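Allantoicase (Saccharomyces cerevisiae, PDB 1O59) catalyses the hydrolysis of allantoate to (S)-ureidoglycolate and urea, a step of allantoin degradation that lets yeast use purines as secondary nitrogen sources. Local coordinates at residues Leu130-Glu133 with Asn138-Glu141. Numbering follows the deposited sequence.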
ATOM      1  N   LEU A 130      -2.221   4.723 -17.714  1.00 58.95           N
ATOM      2  CA  LEU A 130      -1.895   3.944 -18.898  1.00 59.73           C
ATOM      3  C   LEU A 130      -1.193   2.608 -18.619  1.00 60.32           C
ATOM      4  O   LEU A 130      -0.672   2.344 -17.528  1.00 60.27           O
ATOM      5  CB  LEU A 130      -1.121   4.796 -19.926  1.00 60.05           C
ATOM      6  CG  LEU A 130       0.359   5.216 -19.837  1.00 59.89           C
ATOM      7  CD1 LEU A 130       1.369   4.033 -19.881  1.00 60.22           C
ATOM      8  CD2 LEU A 130       0.629   6.176 -21.005  1.00 59.29           C
ATOM      9  N   TYR A 131      -1.203   1.786 -19.651  1.00 61.03           N
ATOM     10  CA  TYR A 131      -0.592   0.486 -19.642  1.00 62.42           C
ATOM     11  C   TYR A 131       0.612   0.482 -20.586  1.00 64.03           C
ATOM     12  O   TYR A 131       0.459   0.610 -21.803  1.00 63.87           O
ATOM     13  CB  TYR A 131      -1.589  -0.572 -20.106  1.00 61.74           C
ATOM     14  CG  TYR A 131      -1.003  -1.934 -20.013  1.00 60.91           C
ATOM     15  CD1 TYR A 131      -0.866  -2.539 -18.782  1.00 61.38           C
ATOM     16  CD2 TYR A 131      -0.548  -2.611 -21.139  1.00 61.15           C
ATOM     17  CE1 TYR A 131      -0.304  -3.783 -18.655  1.00 61.27           C
ATOM     18  CE2 TYR A 131       0.014  -3.874 -21.024  1.00 61.34           C
ATOM     19  CZ  TYR A 131       0.134  -4.447 -19.766  1.00 61.07           C
ATOM     20  OH  TYR A 131       0.667  -5.692 -19.573  1.00 61.78           O
ATOM     21  N   ASP A 132       1.800   0.318 -20.008  1.00 66.41           N
ATOM     22  CA  ASP A 132       3.040   0.259 -20.766  1.00 68.24           C
ATOM     23  C   ASP A 132       3.788  -1.042 -20.494  1.00 70.24           C
ATOM     24  O   ASP A 132       3.858  -1.513 -19.368  1.00 70.33           O
ATOM     25  CB  ASP A 132       3.892   1.462 -20.426  1.00 68.35           C
ATOM     26  CG  ASP A 132       5.245   1.408 -21.050  1.00 67.87           C
ATOM     27  OD1 ASP A 132       5.338   1.200 -22.276  1.00 64.65           O
ATOM     28  OD2 ASP A 132       6.282   1.573 -20.366  1.00 69.89           O
ATOM     29  N   GLU A 133       4.326  -1.626 -21.554  1.00 72.99           N
ATOM     30  CA  GLU A 133       4.998  -2.921 -21.490  1.00 75.16           C
ATOM     31  C   GLU A 133       6.510  -2.757 -21.301  1.00 75.86           C
ATOM     32  O   GLU A 133       7.013  -2.965 -20.199  1.00 76.36           O
ATOM     33  CB  GLU A 133       4.679  -3.706 -22.758  1.00 75.58           C
ATOM     34  CG  GLU A 133       3.223  -4.154 -22.869  1.00 76.92           C
ATOM     35  CD  GLU A 133       3.094  -5.671 -22.953  1.00 79.27           C
ATOM     36  OE1 GLU A 133       3.144  -6.354 -21.899  1.00 78.93           O
ATOM     37  OE2 GLU A 133       2.954  -6.176 -24.096  1.00 79.71           O
ATOM     38  N   ASN A 138      11.253   7.014 -20.464  1.00 65.37           N
ATOM     39  CA  ASN A 138      10.403   7.739 -19.543  1.00 65.03           C
ATOM     40  C   ASN A 138       9.135   8.285 -20.218  1.00 63.59           C
ATOM     41  O   ASN A 138       9.198   9.129 -21.112  1.00 62.59           O
ATOM     42  CB  ASN A 138      11.206   8.810 -18.795  1.00 65.31           C
ATOM     43  CG  ASN A 138      12.326   8.182 -17.950  1.00 67.02           C
ATOM     44  OD1 ASN A 138      12.155   7.962 -16.745  1.00 67.70           O
ATOM     45  ND2 ASN A 138      13.441   7.805 -18.610  1.00 67.35           N
ATOM     46  N   ILE A 139       7.991   7.759 -19.770  1.00 61.99           N
ATOM     47  CA  ILE A 139       6.667   8.148 -20.274  1.00 60.97           C
ATOM     48  C   ILE A 139       6.459   9.661 -20.213  1.00 59.86           C
ATOM     49  O   ILE A 139       6.859  10.320 -19.228  1.00 59.02           O
ATOM     50  CB  ILE A 139       5.511   7.417 -19.480  1.00 60.89           C
ATOM     51  CG1 ILE A 139       5.507   5.894 -19.729  1.00 59.87           C
ATOM     52  CG2 ILE A 139       4.148   7.993 -19.822  1.00 61.29           C
ATOM     53  CD1 ILE A 139       5.258   5.493 -21.136  1.00 59.14           C
ATOM     54  N   VAL A 140       5.830  10.182 -21.275  1.00 58.75           N
ATOM     55  CA  VAL A 140       5.522  11.603 -21.387  1.00 58.30           C
ATOM     56  C   VAL A 140       4.030  11.898 -21.164  1.00 57.71           C
ATOM     57  O   VAL A 140       3.161  11.037 -21.311  1.00 56.56           O
ATOM     58  CB  VAL A 140       5.982  12.198 -22.741  1.00 58.43           C
ATOM     59  CG1 VAL A 140       7.462  11.961 -22.936  1.00 59.15           C
ATOM     60  CG2 VAL A 140       5.182  11.629 -23.932  1.00 57.62           C
ATOM     61  N   GLU A 141       3.770  13.153 -20.818  1.00 57.41           N
ATOM     62  CA  GLU A 141       2.428  13.627 -20.499  1.00 56.73           C
ATOM     63  C   GLU A 141       1.407  13.440 -21.643  1.00 56.58           C
ATOM     64  O   GLU A 141       0.257  13.113 -21.377  1.00 55.99           O
ATOM     65  CB  GLU A 141       2.515  15.095 -20.091  1.00 56.33           C
ATOM     66  CG  GLU A 141       1.279  15.655 -19.436  1.00 55.73           C
ATOM     67  CD  GLU A 141       0.176  16.013 -20.407  1.00 56.91           C
ATOM     68  OE1 GLU A 141       0.453  16.450 -21.581  1.00 52.51           O
ATOM     69  OE2 GLU A 141      -0.984  15.834 -19.957  1.00 58.54           O
TER
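With CG1 placed beside the backbone N (chi1 -67°) and CG2 beside the carbonyl carbon, Ile139 splits its two branches between Leu130 and Asp132, the alternate residues of 130-133 that face it. In Leu130 a chi1 of 75° sets CG over the backbone, flanked by N and C, and from there the methyl CD2 meets CG2 of Ile139 at 4.1 Å. This is an apolar methyl-to-methyl contact, in which the two side chains lie alongside each other, pointing opposite ways. The longer branch of Ile139 goes to Asp132: Ile139 CD1 stands 4.1 Å from Asp132 CG and equally far from Asp132 OD2. The methyl sits over the face of the carboxylate, about 9° off the normal through CG, a van der Waals contact. Between the backbones the spacing is wide, 8.7 Å from Asp132 CA to Ile139 CA, and side chains alone bridge it; only 117 Å² is buried in total, half of it on Ile139. Both segments belong to the long connection between strand 124-130 and its antiparallel neighbour 147-154, the outermost strand of a five-stranded sheet in the first allantoicase repeat, whose galactose-binding-domain clan is consistent with a beta-sandwich of antiparallel sheets. The contact joins the two arms of this connection just beyond the end of strand 124-130, and His176, at the start of the adjacent strand 176-182, touches all three side chains. Although buried, Asp132 OD1 forms a salt bridge with Arg145 NH1, on which Ile139 also packs, and this arginine would be expected to offset the like-charge approach of Glu136 OE1 to the same oxygen. The hydroxyl of Thr175 is hydrogen-bonded to both Asp132 N and Leu130 O, tying 130-133 to the residue preceding strand 176-182.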